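Long-range contacts in acetone carboxylase alpha subunit (Xanthobacter autotrophicus Py2, PDB 5M45), which belongs to the hydantoinase B/oxoprolinase family as the alpha subunit of a carboxylase, and holds a bound manganese ion within a six-chain assembly: residues Thr93-Ser101 / Gly116-Glu124; Ile109-Ala117 / Val350-Thr361. All coordinates share one frame; numbering follows the deposited sequence.

Contact 1: Thr93-Ser101 / Gly116-Glu124; sequences TLYNAAGDS and GAAIKYMIE. With AE4 (3,6,9,12,15-pentaoxaheptadecan-1-ol), chain P.
Gly-99, in the loop after strand 90-95, lies directly on the first turn of segment 116-124: its CA is 5.0 Å from the CA of Gly-116, and its carbonyl O comes within 3.5 Å of that same CA. Neither residue has a side chain, so here the loop and helix backbones pack directly against each other. Ile-119 extends the close-fitting part with both its branches. CG2 meets Gly-99 CA at 3.8 Å, while CG1, anti to the carbonyl carbon (chi1 -70°), carries CD1 over one face of the Tyr-95 ring, 4.1 Å from the centroid and 19° off the normal, a CH-pi contact. The far end of that ring is fixed by a hydrogen bond from OH to Val-112 O. Farther along the helix the fit is looser: Ile-123 offers little but CD1, which touches the carbonyl oxygens of Ala-97 and Ala-98.

The flank beside the bound AE4 is polar. Lys-120 runs extended past Gly-99 O, a buried oxygen without a hydrogen-bond partner, and its NZ forms a salt bridge 3.0 Å from Asp-100 OD1, met from above the carboxylate plane. The same NZ donates to AE4 O19 at 2.9 Å. Tyr-41 and Tyr-376 also hydrogen-bond the carboxylate, which fixes its rotation. Asn-96 OD1 accepts from Asp-100 N and steadies the loop. The arrangement is a beta hairpin, with a type I turn at Asn-96 to Gly-99 and a G1 bulge at Gly-99, resting on a helix that lines the AE4 pocket.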
loop_
_atom_site.group_PDB
_atom_site.type_symbol
_atom_site.label_atom_id
_atom_site.label_comp_id
_atom_site.label_asym_id
_atom_site.label_seq_id
_atom_site.Cartn_x
_atom_site.Cartn_y
_atom_site.Cartn_z
ATOM N N THR A 93 -4.055 23.801 -12.159
ATOM C CA THR A 93 -4.679 24.840 -11.385
ATOM C C THR A 93 -3.607 25.723 -10.665
ATOM O O THR A 93 -2.594 25.205 -10.122
ATOM C CB THR A 93 -5.685 24.232 -10.389
ATOM O OG1 THR A 93 -6.633 23.394 -11.089
ATOM C CG2 THR A 93 -6.438 25.348 -9.641
ATOM N N LEU A 94 -3.844 27.047 -10.667
ATOM C CA LEU A 94 -2.943 28.029 -10.027
ATOM C C LEU A 94 -3.559 28.495 -8.690
ATOM O O LEU A 94 -4.739 28.867 -8.668
ATOM C CB LEU A 94 -2.686 29.209 -10.968
ATOM C CG LEU A 94 -1.857 30.395 -10.441
ATOM C CD1 LEU A 94 -0.450 29.980 -10.010
ATOM C CD2 LEU A 94 -1.805 31.469 -11.521
ATOM N N TYR A 95 -2.789 28.428 -7.597
ATOM C CA TYR A 95 -3.251 28.788 -6.243
ATOM C C TYR A 95 -2.472 29.974 -5.648
ATOM O O TYR A 95 -1.288 30.174 -5.956
ATOM C CB TYR A 95 -3.116 27.578 -5.270
ATOM C CG TYR A 95 -3.929 26.377 -5.694
ATOM C CD1 TYR A 95 -3.405 25.443 -6.586
ATOM C CD2 TYR A 95 -5.222 26.165 -5.202
ATOM C CE1 TYR A 95 -4.153 24.330 -6.991
ATOM C CE2 TYR A 95 -5.966 25.066 -5.619
ATOM C CZ TYR A 95 -5.405 24.142 -6.513
ATOM O OH TYR A 95 -6.142 23.058 -6.980
ATOM N N ASN A 96 -3.140 30.758 -4.796
ATOM C CA ASN A 96 -2.465 31.739 -3.938
ATOM C C ASN A 96 -1.790 31.023 -2.727
ATOM O O ASN A 96 -1.930 29.825 -2.566
ATOM C CB ASN A 96 -3.421 32.899 -3.556
ATOM C CG ASN A 96 -4.519 32.507 -2.580
ATOM O OD1 ASN A 96 -4.393 31.574 -1.778
ATOM N ND2 ASN A 96 -5.623 33.276 -2.624
ATOM N N ALA A 97 -1.022 31.758 -1.922
ATOM C CA ALA A 97 -0.246 31.181 -0.819
ATOM C C ALA A 97 -1.087 30.428 0.199
ATOM O O ALA A 97 -0.608 29.455 0.805
ATOM C CB ALA A 97 0.585 32.240 -0.136
ATOM N N ALA A 98 -2.344 30.841 0.375
ATOM C CA ALA A 98 -3.273 30.186 1.313
ATOM C C ALA A 98 -3.943 28.923 0.765
ATOM O O ALA A 98 -4.798 28.341 1.448
ATOM C CB ALA A 98 -4.340 31.179 1.778
ATOM N N GLY A 99 -3.593 28.504 -0.452
ATOM C CA GLY A 99 -4.213 27.336 -1.092
ATOM C C GLY A 99 -5.580 27.533 -1.755
ATOM O O GLY A 99 -6.249 26.560 -2.081
ATOM N N ASP A 100 -6.009 28.783 -1.943
ATOM C CA ASP A 100 -7.218 29.078 -2.696
ATOM C C ASP A 100 -6.920 29.270 -4.197
ATOM O O ASP A 100 -5.993 29.978 -4.554
ATOM C CB ASP A 100 -7.885 30.323 -2.128
ATOM C CG ASP A 100 -8.377 30.107 -0.693
ATOM O OD1 ASP A 100 -9.230 29.182 -0.530
ATOM O OD2 ASP A 100 -7.970 30.850 0.221
ATOM N N SER A 101 -7.717 28.646 -5.064
ATOM C CA SER A 101 -7.480 28.701 -6.516
ATOM C C SER A 101 -7.870 30.056 -7.076
ATOM O O SER A 101 -8.879 30.641 -6.635
ATOM C CB SER A 101 -8.246 27.593 -7.257
ATOM O OG SER A 101 -9.650 27.773 -7.137
ATOM N N GLY A 116 -6.371 22.003 -3.562
ATOM C CA GLY A 116 -6.349 23.095 -2.577
ATOM C C GLY A 116 -6.491 22.605 -1.135
ATOM O O GLY A 116 -5.804 23.107 -0.212
ATOM N N ALA A 117 -7.379 21.624 -0.930
ATOM C CA ALA A 117 -7.537 21.026 0.386
ATOM C C ALA A 117 -6.270 20.265 0.838
ATOM O O ALA A 117 -5.971 20.241 2.017
ATOM C CB ALA A 117 -8.776 20.136 0.431
ATOM N N ALA A 118 -5.534 19.666 -0.089
ATOM C CA ALA A 118 -4.248 19.036 0.237
ATOM C C ALA A 118 -3.198 20.088 0.655
ATOM O O ALA A 118 -2.462 19.875 1.630
ATOM C CB ALA A 118 -3.718 18.191 -0.909
ATOM N N ILE A 119 -3.136 21.197 -0.071
ATOM C CA ILE A 119 -2.265 22.313 0.318
ATOM C C ILE A 119 -2.652 22.814 1.744
ATOM O O ILE A 119 -1.780 23.009 2.593
ATOM C CB ILE A 119 -2.339 23.466 -0.704
ATOM C CG1 ILE A 119 -1.670 23.074 -2.020
ATOM C CG2 ILE A 119 -1.657 24.728 -0.164
ATOM C CD1 ILE A 119 -2.100 23.887 -3.235
ATOM N N LYS A 120 -3.955 22.962 2.003
ATOM C CA LYS A 120 -4.396 23.436 3.314
ATOM C C LYS A 120 -4.058 22.435 4.455
ATOM O O LYS A 120 -3.759 22.855 5.584
ATOM C CB LYS A 120 -5.891 23.803 3.287
ATOM C CG LYS A 120 -6.185 25.013 2.410
ATOM C CD LYS A 120 -7.655 25.143 2.003
ATOM C CE LYS A 120 -7.816 26.147 0.878
ATOM N NZ LYS A 120 -9.216 26.346 0.465
ATOM N N TYR A 121 -4.089 21.128 4.168
ATOM C CA TYR A 121 -3.623 20.126 5.127
ATOM C C TYR A 121 -2.124 20.350 5.499
ATOM O O TYR A 121 -1.739 20.270 6.676
ATOM C CB TYR A 121 -3.846 18.694 4.602
ATOM C CG TYR A 121 -3.520 17.600 5.608
ATOM C CD1 TYR A 121 -4.472 17.183 6.541
ATOM C CD2 TYR A 121 -2.267 17.001 5.654
ATOM C CE1 TYR A 121 -4.189 16.182 7.465
ATOM C CE2 TYR A 121 -1.971 15.983 6.577
ATOM C CZ TYR A 121 -2.925 15.583 7.481
ATOM O OH TYR A 121 -2.663 14.618 8.403
ATOM N N MET A 122 -1.290 20.589 4.498
ATOM C CA MET A 122 0.131 20.939 4.733
ATOM C C MET A 122 0.288 22.198 5.572
ATOM O O MET A 122 1.122 22.256 6.496
ATOM C CB MET A 122 0.928 21.051 3.403
ATOM C CG MET A 122 1.024 19.730 2.610
ATOM S SD MET A 122 2.206 19.724 1.241
ATOM C CE MET A 122 1.296 20.494 -0.073
ATOM N N ILE A 123 -0.515 23.199 5.278
ATOM C CA ILE A 123 -0.514 24.462 6.041
ATOM C C ILE A 123 -0.850 24.185 7.515
ATOM O O ILE A 123 -0.101 24.548 8.421
ATOM C CB ILE A 123 -1.499 25.484 5.421
ATOM C CG1 ILE A 123 -1.000 25.895 4.035
ATOM C CG2 ILE A 123 -1.642 26.708 6.335
ATOM C CD1 ILE A 123 -1.898 26.845 3.270
ATOM N N GLU A 124 -1.950 23.485 7.739
ATOM C CA GLU A 124 -2.492 23.256 9.070
ATOM C C GLU A 124 -1.687 22.269 9.915
ATOM O O GLU A 124 -1.797 22.279 11.143
ATOM C CB GLU A 124 -3.901 22.724 8.896
ATOM C CG GLU A 124 -4.793 22.837 10.072
ATOM C CD GLU A 124 -5.129 24.267 10.540
ATOM O OE1 GLU A 124 -5.948 24.275 11.483
ATOM O OE2 GLU A 124 -4.638 25.368 10.123
HETATM C C2 AE4 P . -19.981 30.256 8.254
HETATM C C3 AE4 P . -18.475 30.236 8.511
HETATM O O4 AE4 P . -17.803 30.918 7.448
HETATM C C5 AE4 P . -16.474 31.374 7.743
HETATM C C6 AE4 P . -15.625 31.426 6.468
HETATM O O7 AE4 P . -14.615 30.405 6.435
HETATM C C8 AE4 P . -15.157 29.093 6.218
HETATM C C9 AE4 P . -14.035 28.071 6.282
HETATM C C11 AE4 P . -14.200 26.748 4.276
HETATM O O10 AE4 P . -13.559 27.823 4.958
HETATM C C12 AE4 P . -14.535 27.193 2.863
HETATM O O13 AE4 P . -13.420 26.986 1.994
HETATM C C14 AE4 P . -13.823 26.822 0.640
HETATM C C15 AE4 P . -12.598 26.807 -0.268
HETATM O O16 AE4 P . -11.920 25.565 -0.088
HETATM C C17 AE4 P . -12.210 24.584 -1.078
HETATM C C18 AE4 P . -11.271 23.406 -0.846
HETATM O O19 AE4 P . -9.898 23.857 -0.906
#

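Contact 2: Ile109-Ala117 / Val350-Thr361; sequences IIHVGTMGA and VSFTSGIWVMMT. With AE4 (3,6,9,12,15-pentaoxaheptadecan-1-ol), chain P.
Gly-113 and Ser-354 mark the close point of a roughly antiparallel helix pair, 111-117 against 350-361, whose axes approach to 8.6 Å at 144°. With no side chain on Gly-113, Ser-354 OG settles 3.4 Å from its CA.

Apolar packing spreads both ways from there. Toward the AE4 pocket, Ala-117 CB fits against the two methyls of Val-350, 3.7 Å from CG2. At the other end, Ile-110 drapes CG1 and CD1 along the backbone of helix 350-361, touching Ser-351 O and Gly-355 N, while Val-358 CG2 presses on its CB. The indole of Trp-357 lies crosswise to Ile-109 and Val-112, with CZ3 3.8 Å from Ile-109 CD1; its NE1 is held by Asn-371 O.

No hydrogen bond joins the segments, and the hydroxyls turn back onto their own helix. Ser-354 OG, beside its own backbone N (chi1 -62°), reaches Val-350 O at 2.8 Å, from the face opposite to Ser-354 N. AE4 O19 makes a weak hydrogen bond to Gly-113 O, at 3.4 Å. Tip to tip with Ile-109 CD1 stands Thr-361, whose OG1 donates to Val-358 O at 2.6 Å, in the carbonyl plane and on a lone pair.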
loop_
_atom_site.group_PDB
_atom_site.type_symbol
_atom_site.label_atom_id
_atom_site.label_comp_id
_atom_site.label_asym_id
_atom_site.label_seq_id
_atom_site.Cartn_x
_atom_site.Cartn_y
_atom_site.Cartn_z
ATOM N N ILE A 109 -12.088 19.157 -13.222
ATOM C CA ILE A 109 -11.910 20.322 -12.361
ATOM C C ILE A 109 -12.440 20.143 -10.949
ATOM O O ILE A 109 -12.303 21.055 -10.153
ATOM C CB ILE A 109 -12.445 21.648 -12.990
ATOM C CG1 ILE A 109 -13.966 21.635 -13.158
ATOM C CG2 ILE A 109 -11.718 21.951 -14.295
ATOM C CD1 ILE A 109 -14.517 22.961 -13.646
ATOM N N ILE A 110 -12.980 18.973 -10.607
ATOM C CA ILE A 110 -13.230 18.636 -9.184
ATOM C C ILE A 110 -11.944 18.774 -8.373
ATOM O O ILE A 110 -11.977 19.063 -7.174
ATOM C CB ILE A 110 -13.886 17.221 -9.009
ATOM C CG1 ILE A 110 -14.553 17.090 -7.630
ATOM C CG2 ILE A 110 -12.867 16.099 -9.238
ATOM C CD1 ILE A 110 -15.497 15.910 -7.529
ATOM N N HIS A 111 -10.794 18.604 -9.028
ATOM C CA HIS A 111 -9.501 18.674 -8.347
ATOM C C HIS A 111 -8.994 20.078 -8.063
ATOM O O HIS A 111 -8.001 20.242 -7.338
ATOM C CB HIS A 111 -8.470 17.800 -9.080
ATOM C CG HIS A 111 -8.870 16.363 -9.115
ATOM N ND1 HIS A 111 -8.784 15.543 -8.011
ATOM C CD2 HIS A 111 -9.439 15.616 -10.088
ATOM C CE1 HIS A 111 -9.259 14.351 -8.315
ATOM N NE2 HIS A 111 -9.657 14.369 -9.575
ATOM N N VAL A 112 -9.691 21.098 -8.552
ATOM C CA VAL A 112 -9.470 22.477 -8.091
ATOM C C VAL A 112 -9.620 22.468 -6.546
ATOM O O VAL A 112 -8.714 22.914 -5.824
ATOM C CB VAL A 112 -10.430 23.494 -8.763
ATOM C CG1 VAL A 112 -10.376 24.843 -8.082
ATOM C CG2 VAL A 112 -10.141 23.634 -10.254
ATOM N N GLY A 113 -10.724 21.879 -6.061
ATOM C CA GLY A 113 -10.984 21.746 -4.626
ATOM C C GLY A 113 -10.117 20.739 -3.902
ATOM O O GLY A 113 -9.611 21.039 -2.825
ATOM N N THR A 114 -9.924 19.533 -4.470
ATOM C CA THR A 114 -9.115 18.481 -3.779
ATOM C C THR A 114 -7.645 18.895 -3.593
ATOM O O THR A 114 -7.080 18.719 -2.512
ATOM C CB THR A 114 -9.161 17.113 -4.462
ATOM O OG1 THR A 114 -8.515 17.199 -5.731
ATOM C CG2 THR A 114 -10.574 16.645 -4.662
ATOM N N MET A 115 -7.028 19.482 -4.601
ATOM C CA MET A 115 -5.585 19.874 -4.520
ATOM C C MET A 115 -5.404 21.079 -3.566
ATOM O O MET A 115 -4.419 21.139 -2.809
ATOM C CB MET A 115 -4.988 20.159 -5.905
ATOM C CG MET A 115 -4.838 18.908 -6.774
ATOM S SD MET A 115 -4.034 19.132 -8.403
ATOM C CE MET A 115 -5.141 20.223 -9.249
ATOM N N GLY A 116 -6.371 22.003 -3.562
ATOM C CA GLY A 116 -6.349 23.095 -2.577
ATOM C C GLY A 116 -6.491 22.605 -1.135
ATOM O O GLY A 116 -5.804 23.107 -0.212
ATOM N N ALA A 117 -7.379 21.624 -0.930
ATOM C CA ALA A 117 -7.537 21.026 0.386
ATOM C C ALA A 117 -6.270 20.265 0.838
ATOM O O ALA A 117 -5.971 20.241 2.017
ATOM C CB ALA A 117 -8.776 20.136 0.431
ATOM N N VAL A 350 -14.740 17.261 1.248
ATOM C CA VAL A 350 -14.090 17.986 0.156
ATOM C C VAL A 350 -14.529 17.493 -1.232
ATOM O O VAL A 350 -14.903 18.317 -2.081
ATOM C CB VAL A 350 -12.536 17.918 0.262
ATOM C CG1 VAL A 350 -11.885 18.505 -0.976
ATOM C CG2 VAL A 350 -12.021 18.636 1.525
ATOM N N SER A 351 -14.450 16.184 -1.499
ATOM C CA SER A 351 -14.865 15.681 -2.809
ATOM C C SER A 351 -16.379 15.894 -3.052
ATOM O O SER A 351 -16.780 16.231 -4.162
ATOM C CB SER A 351 -14.478 14.206 -2.983
ATOM O OG SER A 351 -15.073 13.368 -1.979
ATOM N N PHE A 352 -17.201 15.689 -2.011
ATOM C CA PHE A 352 -18.623 15.909 -2.146
ATOM C C PHE A 352 -18.984 17.364 -2.503
ATOM O O PHE A 352 -19.722 17.599 -3.465
ATOM C CB PHE A 352 -19.381 15.478 -0.880
ATOM C CG PHE A 352 -20.889 15.540 -1.022
ATOM C CD1 PHE A 352 -21.568 14.511 -1.643
ATOM C CD2 PHE A 352 -21.588 16.617 -0.568
ATOM C CE1 PHE A 352 -22.963 14.571 -1.808
ATOM C CE2 PHE A 352 -22.998 16.669 -0.685
ATOM C CZ PHE A 352 -23.673 15.657 -1.328
ATOM N N THR A 353 -18.452 18.327 -1.763
ATOM C CA THR A 353 -18.747 19.749 -1.990
ATOM C C THR A 353 -18.055 20.329 -3.260
ATOM O O THR A 353 -18.633 21.220 -3.956
ATOM C CB THR A 353 -18.424 20.607 -0.760
ATOM O OG1 THR A 353 -17.030 20.532 -0.438
ATOM C CG2 THR A 353 -19.288 20.194 0.451
ATOM N N SER A 354 -16.852 19.841 -3.568
ATOM C CA SER A 354 -16.158 20.211 -4.826
ATOM C C SER A 354 -16.953 19.779 -6.077
ATOM O O SER A 354 -16.999 20.526 -7.076
ATOM C CB SER A 354 -14.710 19.703 -4.874
ATOM O OG SER A 354 -13.953 20.284 -3.820
ATOM N N GLY A 355 -17.608 18.615 -6.009
ATOM C CA GLY A 355 -18.484 18.194 -7.094
ATOM C C GLY A 355 -19.727 19.063 -7.280
ATOM O O GLY A 355 -20.191 19.266 -8.416
ATOM N N ILE A 356 -20.289 19.569 -6.172
ATOM C CA ILE A 356 -21.390 20.540 -6.271
ATOM C C ILE A 356 -20.891 21.808 -6.987
ATOM O O ILE A 356 -21.616 22.380 -7.833
ATOM C CB ILE A 356 -22.022 20.840 -4.900
ATOM C CG1 ILE A 356 -22.686 19.571 -4.332
ATOM C CG2 ILE A 356 -23.075 21.989 -5.008
ATOM C CD1 ILE A 356 -23.036 19.640 -2.830
ATOM N N TRP A 357 -19.659 22.221 -6.680
ATOM C CA TRP A 357 -19.000 23.363 -7.343
ATOM C C TRP A 357 -18.846 23.098 -8.844
ATOM O O TRP A 357 -19.167 23.975 -9.652
ATOM C CB TRP A 357 -17.674 23.711 -6.641
ATOM C CG TRP A 357 -16.867 24.782 -7.294
ATOM C CD1 TRP A 357 -16.919 26.110 -7.037
ATOM C CD2 TRP A 357 -15.899 24.611 -8.329
ATOM N NE1 TRP A 357 -16.018 26.795 -7.837
ATOM C CE2 TRP A 357 -15.366 25.884 -8.629
ATOM C CE3 TRP A 357 -15.375 23.490 -8.998
ATOM C CZ2 TRP A 357 -14.355 26.068 -9.589
ATOM C CZ3 TRP A 357 -14.396 23.661 -9.950
ATOM C CH2 TRP A 357 -13.905 24.949 -10.250
ATOM N N VAL A 358 -18.446 21.874 -9.217
ATOM C CA VAL A 358 -18.378 21.469 -10.636
ATOM C C VAL A 358 -19.733 21.656 -11.338
ATOM O O VAL A 358 -19.803 22.250 -12.430
ATOM C CB VAL A 358 -17.841 20.013 -10.789
ATOM C CG1 VAL A 358 -17.945 19.537 -12.236
ATOM C CG2 VAL A 358 -16.374 19.929 -10.331
ATOM N N MET A 359 -20.807 21.171 -10.702
ATOM C CA MET A 359 -22.146 21.377 -11.241
ATOM C C MET A 359 -22.462 22.861 -11.431
ATOM O O MET A 359 -22.981 23.250 -12.510
ATOM C CB MET A 359 -23.223 20.717 -10.378
ATOM C CG MET A 359 -24.616 21.010 -10.906
ATOM S SD MET A 359 -25.909 21.012 -9.702
ATOM C CE MET A 359 -25.445 22.343 -8.641
ATOM N N MET A 360 -22.161 23.686 -10.430
ATOM C CA MET A 360 -22.321 25.137 -10.566
ATOM C C MET A 360 -21.617 25.738 -11.802
ATOM O O MET A 360 -22.191 26.585 -12.481
ATOM C CB MET A 360 -21.833 25.895 -9.319
ATOM C CG MET A 360 -22.643 25.647 -8.041
ATOM S SD MET A 360 -21.770 26.151 -6.520
ATOM C CE MET A 360 -21.805 27.837 -6.669
ATOM N N THR A 361 -20.386 25.299 -12.082
ATOM C CA THR A 361 -19.638 25.764 -13.263
ATOM C C THR A 361 -20.323 25.449 -14.607
ATOM O O THR A 361 -20.004 26.107 -15.597
ATOM C CB THR A 361 -18.176 25.230 -13.354
ATOM O OG1 THR A 361 -18.160 23.842 -13.765
ATOM C CG2 THR A 361 -17.383 25.468 -12.041
HETATM C C2 AE4 P . -19.981 30.256 8.254
HETATM C C3 AE4 P . -18.475 30.236 8.511
HETATM O O4 AE4 P . -17.803 30.918 7.448
HETATM C C5 AE4 P . -16.474 31.374 7.743
HETATM C C6 AE4 P . -15.625 31.426 6.468
HETATM O O7 AE4 P . -14.615 30.405 6.435
HETATM C C8 AE4 P . -15.157 29.093 6.218
HETATM C C9 AE4 P . -14.035 28.071 6.282
HETATM C C11 AE4 P . -14.200 26.748 4.276
HETATM O O10 AE4 P . -13.559 27.823 4.958
HETATM C C12 AE4 P . -14.535 27.193 2.863
HETATM O O13 AE4 P . -13.420 26.986 1.994
HETATM C C14 AE4 P . -13.823 26.822 0.640
HETATM C C15 AE4 P . -12.598 26.807 -0.268
HETATM O O16 AE4 P . -11.920 25.565 -0.088
HETATM C C17 AE4 P . -12.210 24.584 -1.078
HETATM C C18 AE4 P . -11.271 23.406 -0.846
HETATM O O19 AE4 P . -9.898 23.857 -0.906
#

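Overall arrangement
From the N terminus, the chain runs through several helices before strand 90-95 and the hairpin loop, then strand 101-104 and on into helix 111-124; contact 1 closes this short loop, with 14 residues between its segments. Contact 2 starts inside that loop, at Ile-109, shares Gly-116 and Ala-117 with contact 1, and closes only 232 residues later at helix 349-361, so the two cross. Its long loop carries the other strands of the seven-stranded antiparallel sheet and the manganese ligands His-150, Asp-153 and His-175. Helix 111-124 is thus fastened to the sheet-edge hairpin by one contact and to helix 349-361 by the other, and AE4 touches both.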